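Side-chain contacts in fructose-1,6-bisphosphatase/inositol-1-monophosphatase (Thermotoga maritima, PDB 2P3N), which dephosphorylates fructose 1,6-bisphosphate and inositol 1-phosphate, among other substrates, as a magnesium-dependent, homotetrameric phosphatase of broad specificity: residues A177-N180 against A181-G185; G205-I208 against V209-G213; F233-G236 against L237-D240. All blocks are in the same frame, centred on the assembly; numbering follows the deposited sequence.

In the fold
Contacts 1 and 2 are successive turns within two neighbouring helices, 177-185 and 199-211, both sandwiched between the two larger sheets of the subunit; contact 3 is the turn from strand 230-234 into helix 239-253. Their centres lie about 6, 11 and 17 Å from the centre of the chain; contact 3 is also largely buried, but L237 is exposed and G236 partly so. The helical contacts satisfy backbone carbonyls with amides four residues on, whereas the turn uses an asparagine side chain instead. A181 lets the elements come close: its CB lies 3.8 Å from G205 CA, where two small residues meet, and 3.7 Å from F233 CE2, so all three contacts meet around A181.

Contact 1: A177-N180 against A181-G185; sequences AALN and AAYVG
L179 lies over one face of the Y183 ring, one helical turn before it. Its CG stands 3.8 Å above the ring plane, displaced toward the rim, in a CH-pi contact, while CD1 reaches CE1 of Y183 at 3.6 Å. Leucine suits the place because its branched end, carried forward by a CG anti to N (chi1 -169°), spreads across the outer half of the ring. Beneath these side chains the backbone polar groups are paired in helical fashion. A177 O accepts the amide of A181 at 3.0 Å, nearly in line with its carbonyl bond. A178 O takes two donors, A182 N at 3.1 Å and, weakly, A181 N. L179 O receives Y183 N at 3.0 Å, but that bond is bent, with 135° at the hydrogen. At the start of the helix the donors look outward instead: D82 OD1 is hydrogen-bonded to A178 N, and OD2 more weakly to A177 N. D82 and A177 are both substrate-binding positions by similarity, so this first turn probably borders the active site. The small alanine side chains let the D82 carboxylate come up to the two amides. The buried side chains also find partners: N180 OD1 bonds weakly to S149 OG, and Y183 OH is hydrogen-bonded to E118 OE2. A phenylalanine at Y183 would keep the ring against L179 but would probably leave the E118 carboxylate without its hydroxyl mate. Around the helix, A178 and L179 pack on strand 95-102, L179 and A182 on strand 118-123, and N180, A181 and V184 on F192 of strand 191-195. Y183 also touches L91 of a second subunit. The helix thus lies, with helix 199-211, in the layer between the two sheets of the alpha/beta phosphatase fold.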
loop_
_atom_site.group_PDB
_atom_site.type_symbol
_atom_site.label_atom_id
_atom_site.label_comp_id
_atom_site.label_asym_id
_atom_site.label_seq_id
_atom_site.Cartn_x
_atom_site.Cartn_y
_atom_site.Cartn_z
ATOM N N ALA A 177 15.529 -14.960 3.820
ATOM C CA ALA A 177 15.350 -16.397 3.961
ATOM C C ALA A 177 13.883 -16.747 4.232
ATOM O O ALA A 177 13.238 -17.459 3.456
ATOM C CB ALA A 177 16.222 -16.905 5.100
ATOM N N ALA A 178 13.367 -16.244 5.347
ATOM C CA ALA A 178 11.987 -16.498 5.729
ATOM C C ALA A 178 11.017 -16.155 4.589
ATOM O O ALA A 178 10.145 -16.950 4.242
ATOM C CB ALA A 178 11.643 -15.694 6.982
ATOM N N LEU A 179 11.178 -14.975 4.005
ATOM C CA LEU A 179 10.306 -14.546 2.923
ATOM C C LEU A 179 10.447 -15.409 1.669
ATOM O O LEU A 179 9.478 -15.598 0.940
ATOM C CB LEU A 179 10.577 -13.080 2.586
ATOM C CG LEU A 179 9.578 -12.389 1.653
ATOM C CD1 LEU A 179 8.153 -12.520 2.195
ATOM C CD2 LEU A 179 9.969 -10.928 1.522
ATOM N N ASN A 180 11.640 -15.941 1.417
ATOM C CA ASN A 180 11.847 -16.772 0.235
ATOM C C ASN A 180 11.221 -18.137 0.391
ATOM O O ASN A 180 10.762 -18.723 -0.584
ATOM C CB ASN A 180 13.336 -16.937 -0.068
ATOM C CG ASN A 180 13.931 -15.719 -0.749
ATOM O OD1 ASN A 180 15.139 -15.652 -0.988
ATOM N ND2 ASN A 180 13.082 -14.747 -1.070
ATOM N N ALA A 181 11.213 -18.650 1.615
ATOM C CA ALA A 181 10.626 -19.955 1.875
ATOM C C ALA A 181 9.124 -19.830 1.726
ATOM O O ALA A 181 8.476 -20.686 1.131
ATOM C CB ALA A 181 10.969 -20.411 3.278
ATOM N N ALA A 182 8.584 -18.742 2.274
ATOM C CA ALA A 182 7.148 -18.448 2.236
ATOM C C ALA A 182 6.653 -18.204 0.816
ATOM O O ALA A 182 5.501 -18.494 0.495
ATOM C CB ALA A 182 6.843 -17.240 3.102
ATOM N N TYR A 183 7.523 -17.669 -0.031
ATOM C CA TYR A 183 7.147 -17.415 -1.404
ATOM C C TYR A 183 6.863 -18.713 -2.147
ATOM O O TYR A 183 6.054 -18.728 -3.071
ATOM C CB TYR A 183 8.245 -16.622 -2.115
ATOM C CG TYR A 183 8.067 -15.119 -2.024
ATOM C CD1 TYR A 183 7.076 -14.556 -1.205
ATOM C CD2 TYR A 183 8.895 -14.258 -2.736
ATOM C CE1 TYR A 183 6.918 -13.165 -1.098
ATOM C CE2 TYR A 183 8.749 -12.874 -2.640
ATOM C CZ TYR A 183 7.762 -12.333 -1.819
ATOM O OH TYR A 183 7.636 -10.964 -1.706
ATOM N N VAL A 184 7.520 -19.804 -1.757
ATOM C CA VAL A 184 7.269 -21.073 -2.431
ATOM C C VAL A 184 5.893 -21.552 -1.992
ATOM O O VAL A 184 5.134 -22.119 -2.779
ATOM C CB VAL A 184 8.333 -22.176 -2.085
ATOM C CG1 VAL A 184 9.734 -21.577 -2.032
ATOM C CG2 VAL A 184 7.979 -22.873 -0.790
ATOM N N GLY A 185 5.574 -21.310 -0.727
ATOM C CA GLY A 185 4.283 -21.716 -0.210
ATOM C C GLY A 185 3.162 -20.966 -0.902
ATOM O O GLY A 185 2.053 -21.475 -1.002
#

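Contact 2: G205-I208 against V209-G213; sequences GLII and VKEAG
L206 and K210 meet one turn apart, the aliphatic part of the lysine folding back across the leucine. CD2 of L206 and CE of K210 are only 3.3 Å apart, tighter than a usual carbon contact. A bend in the lysine chain (chi3 -66°) turns its end back toward L206, and NZ goes on to a long, weak ion pair with E223. I207 and E211 instead run side by side, with I207 CG1 3.7 Å from E211 CG, so that an apolar residue flanks the glutamate's methylenes. Its carboxylate is held at both oxygens, OE1 by the amide of G125 and OE2 by that of G127. Behind these pairs stands the helical backbone: I207 O accepts E211 N at 2.9 Å, and L206 O accepts K210 N at 3.3 Å in a nearly straight bond. G213, whose positive phi suits glycine, ends the helix in a Schellman motif, its N bonded to K210 O at 2.9 Å. The helix is wedged between two sheets: L206 and V209 face strands 215-217 and 230-234, while I207 and I208 face strand 105-113, and I208 and E211 also meet A122 of strand 118-123.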
loop_
_atom_site.group_PDB
_atom_site.type_symbol
_atom_site.label_atom_id
_atom_site.label_comp_id
_atom_site.label_asym_id
_atom_site.label_seq_id
_atom_site.Cartn_x
_atom_site.Cartn_y
_atom_site.Cartn_z
ATOM N N GLY A 205 8.994 -20.464 7.845
ATOM C CA GLY A 205 8.880 -20.814 6.440
ATOM C C GLY A 205 8.690 -22.300 6.215
ATOM O O GLY A 205 8.297 -22.735 5.133
ATOM N N LEU A 206 8.959 -23.085 7.247
ATOM C CA LEU A 206 8.827 -24.524 7.146
ATOM C C LEU A 206 7.375 -24.999 7.191
ATOM O O LEU A 206 6.948 -25.763 6.324
ATOM C CB LEU A 206 9.631 -25.196 8.252
ATOM C CG LEU A 206 9.651 -26.719 8.174
ATOM C CD1 LEU A 206 11.062 -27.227 8.396
ATOM C CD2 LEU A 206 8.687 -27.289 9.196
ATOM N N ILE A 207 6.613 -24.553 8.186
ATOM C CA ILE A 207 5.224 -24.973 8.285
ATOM C C ILE A 207 4.375 -24.336 7.192
ATOM O O ILE A 207 3.369 -24.900 6.766
ATOM C CB ILE A 207 4.620 -24.638 9.679
ATOM C CG1 ILE A 207 3.186 -25.179 9.761
ATOM C CG2 ILE A 207 4.654 -23.138 9.936
ATOM C CD1 ILE A 207 2.590 -25.191 11.159
ATOM N N ILE A 208 4.790 -23.162 6.730
ATOM C CA ILE A 208 4.064 -22.453 5.683
ATOM C C ILE A 208 4.182 -23.163 4.340
ATOM O O ILE A 208 3.231 -23.172 3.559
ATOM C CB ILE A 208 4.569 -21.002 5.535
ATOM C CG1 ILE A 208 4.120 -20.178 6.741
ATOM C CG2 ILE A 208 4.048 -20.393 4.238
ATOM C CD1 ILE A 208 4.812 -18.843 6.856
ATOM N N VAL A 209 5.341 -23.753 4.066
ATOM C CA VAL A 209 5.535 -24.469 2.810
ATOM C C VAL A 209 4.781 -25.800 2.808
ATOM O O VAL A 209 4.125 -26.146 1.839
ATOM C CB VAL A 209 7.018 -24.753 2.548
ATOM C CG1 VAL A 209 7.164 -25.530 1.256
ATOM C CG2 VAL A 209 7.789 -23.454 2.467
ATOM N N LYS A 210 4.871 -26.538 3.903
ATOM C CA LYS A 210 4.202 -27.823 4.006
ATOM C C LYS A 210 2.684 -27.687 4.103
ATOM O O LYS A 210 1.955 -28.489 3.516
ATOM C CB LYS A 210 4.757 -28.603 5.204
ATOM C CG LYS A 210 6.271 -28.811 5.132
ATOM C CD LYS A 210 6.787 -29.829 6.142
ATOM C CE LYS A 210 6.613 -29.361 7.578
ATOM N NZ LYS A 210 7.219 -30.324 8.546
ATOM N N GLU A 211 2.201 -26.686 4.838
ATOM C CA GLU A 211 0.757 -26.472 4.957
ATOM C C GLU A 211 0.193 -26.002 3.619
ATOM O O GLU A 211 -1.006 -26.085 3.369
ATOM C CB GLU A 211 0.446 -25.440 6.038
ATOM C CG GLU A 211 0.437 -26.018 7.431
ATOM C CD GLU A 211 -0.724 -26.971 7.658
ATOM O OE1 GLU A 211 -0.492 -28.063 8.213
ATOM O OE2 GLU A 211 -1.869 -26.630 7.295
ATOM N N ALA A 212 1.078 -25.504 2.763
ATOM C CA ALA A 212 0.702 -25.047 1.429
ATOM C C ALA A 212 0.978 -26.186 0.459
ATOM O O ALA A 212 1.152 -25.952 -0.740
ATOM C CB ALA A 212 1.517 -23.827 1.027
ATOM N N GLY A 213 1.047 -27.407 1.005
ATOM C CA GLY A 213 1.283 -28.614 0.218
ATOM C C GLY A 213 2.668 -28.869 -0.367
ATOM O O GLY A 213 2.850 -29.838 -1.104
#

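Contact 3: F233-G236 against L237-D240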
loop_
_atom_site.group_PDB
_atom_site.type_symbol
_atom_site.label_atom_id
_atom_site.label_comp_id
_atom_site.label_asym_id
_atom_site.label_seq_id
_atom_site.Cartn_x
_atom_site.Cartn_y
_atom_site.Cartn_z
ATOM N N PHE A 233 13.261 -26.167 -0.012
ATOM C CA PHE A 233 11.821 -25.906 -0.064
ATOM C C PHE A 233 11.377 -26.068 -1.514
ATOM O O PHE A 233 12.029 -25.556 -2.432
ATOM C CB PHE A 233 11.495 -24.483 0.405
ATOM C CG PHE A 233 11.914 -24.190 1.821
ATOM C CD1 PHE A 233 13.223 -23.819 2.111
ATOM C CD2 PHE A 233 10.995 -24.279 2.865
ATOM C CE1 PHE A 233 13.606 -23.538 3.418
ATOM C CE2 PHE A 233 11.372 -24.003 4.176
ATOM C CZ PHE A 233 12.678 -23.631 4.454
ATOM N N SER A 234 10.269 -26.767 -1.730
ATOM C CA SER A 234 9.806 -26.978 -3.091
ATOM C C SER A 234 8.304 -27.247 -3.168
ATOM O O SER A 234 7.654 -27.494 -2.155
ATOM C CB SER A 234 10.575 -28.158 -3.702
ATOM O OG SER A 234 10.720 -28.034 -5.109
ATOM N N ASN A 235 7.759 -27.186 -4.379
ATOM C CA ASN A 235 6.344 -27.463 -4.600
ATOM C C ASN A 235 6.079 -28.966 -4.512
ATOM O O ASN A 235 4.939 -29.412 -4.661
ATOM C CB ASN A 235 5.901 -26.958 -5.977
ATOM C CG ASN A 235 6.856 -27.361 -7.085
ATOM O OD1 ASN A 235 7.558 -28.368 -6.980
ATOM N ND2 ASN A 235 6.875 -26.582 -8.167
ATOM N N GLY A 236 7.138 -29.739 -4.273
ATOM C CA GLY A 236 6.997 -31.182 -4.183
ATOM C C GLY A 236 6.810 -31.822 -5.548
ATOM O O GLY A 236 6.355 -32.956 -5.640
ATOM N N LEU A 237 7.153 -31.093 -6.607
ATOM C CA LEU A 237 7.028 -31.591 -7.977
ATOM C C LEU A 237 8.401 -31.880 -8.576
ATOM O O LEU A 237 8.637 -32.970 -9.100
ATOM C CB LEU A 237 6.296 -30.574 -8.861
ATOM C CG LEU A 237 4.767 -30.595 -8.850
ATOM C CD1 LEU A 237 4.295 -31.872 -9.494
ATOM C CD2 LEU A 237 4.234 -30.488 -7.428
ATOM N N ILE A 238 9.299 -30.898 -8.497
ATOM C CA ILE A 238 10.655 -31.038 -9.028
ATOM C C ILE A 238 11.668 -31.150 -7.895
ATOM O O ILE A 238 12.854 -30.847 -8.071
ATOM C CB ILE A 238 11.045 -29.833 -9.913
ATOM C CG1 ILE A 238 11.257 -28.581 -9.052
ATOM C CG2 ILE A 238 9.983 -29.602 -10.957
ATOM C CD1 ILE A 238 10.091 -28.215 -8.151
ATOM N N HIS A 239 11.202 -31.605 -6.739
ATOM C CA HIS A 239 12.077 -31.727 -5.588
ATOM C C HIS A 239 13.387 -32.469 -5.895
ATOM O O HIS A 239 14.471 -31.877 -5.841
ATOM C CB HIS A 239 11.352 -32.420 -4.435
ATOM C CG HIS A 239 11.907 -32.061 -3.092
ATOM N ND1 HIS A 239 11.307 -31.139 -2.260
ATOM C CD2 HIS A 239 13.049 -32.441 -2.471
ATOM C CE1 HIS A 239 12.057 -30.967 -1.187
ATOM N NE2 HIS A 239 13.120 -31.745 -1.290
ATOM N N ASP A 240 13.284 -33.756 -6.227
ATOM C CA ASP A 240 14.454 -34.584 -6.526
ATOM C C ASP A 240 15.344 -33.964 -7.589
ATOM O O ASP A 240 16.568 -34.080 -7.526
ATOM C CB ASP A 240 14.008 -35.982 -6.951
ATOM C CG ASP A 240 13.125 -36.646 -5.907
ATOM O OD1 ASP A 240 13.502 -36.632 -4.712
ATOM O OD2 ASP A 240 12.055 -37.178 -6.277
#
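N235 OD1 receives two backbone amides just ahead of it in the chain. L237 N donates to OD1 at 2.8 Å, closing an Asx turn. I238 N makes a second, weak bond to N235 OD1 at 3.4 Å. OD1 sits too near the end of I238 in the model, so its exact place, and with it these lengths, is less sure. The asparagine can reach forward because its CG stands between N and the carbonyl carbon (chi1 47°), folding the amide over the turn. The other end of that amide is held too, ND2 being hydrogen-bonded to S138 OG. Asparagine therefore suits the corner by offering an acceptor to its own chain and a donor to a neighbouring loop. G236 supplies the bend itself, with a positive phi (75°) that glycine adopts readily. The side chain of L237 crosses the asparagine at about a right angle, its CB 3.2 Å from OD1. On the strand side of the turn, S234 CB lies 3.4 Å from ND1 of H239, approaching the imidazole obliquely. Serine suits this place by being small enough for the ring to come close, while its OG makes a weak bond to D190 O. H239 packs also on M215 and T217 of strand 215-217, and I238, at the N-cap position of helix 239-253, on F191 and L143. The chemistry is thus divided: one side-chain carbonyl serves the amides of the tight strand-to-helix turn, while H239 ND1 is buried with no polar partner in the model, which would probably disfavour a charged imidazole here.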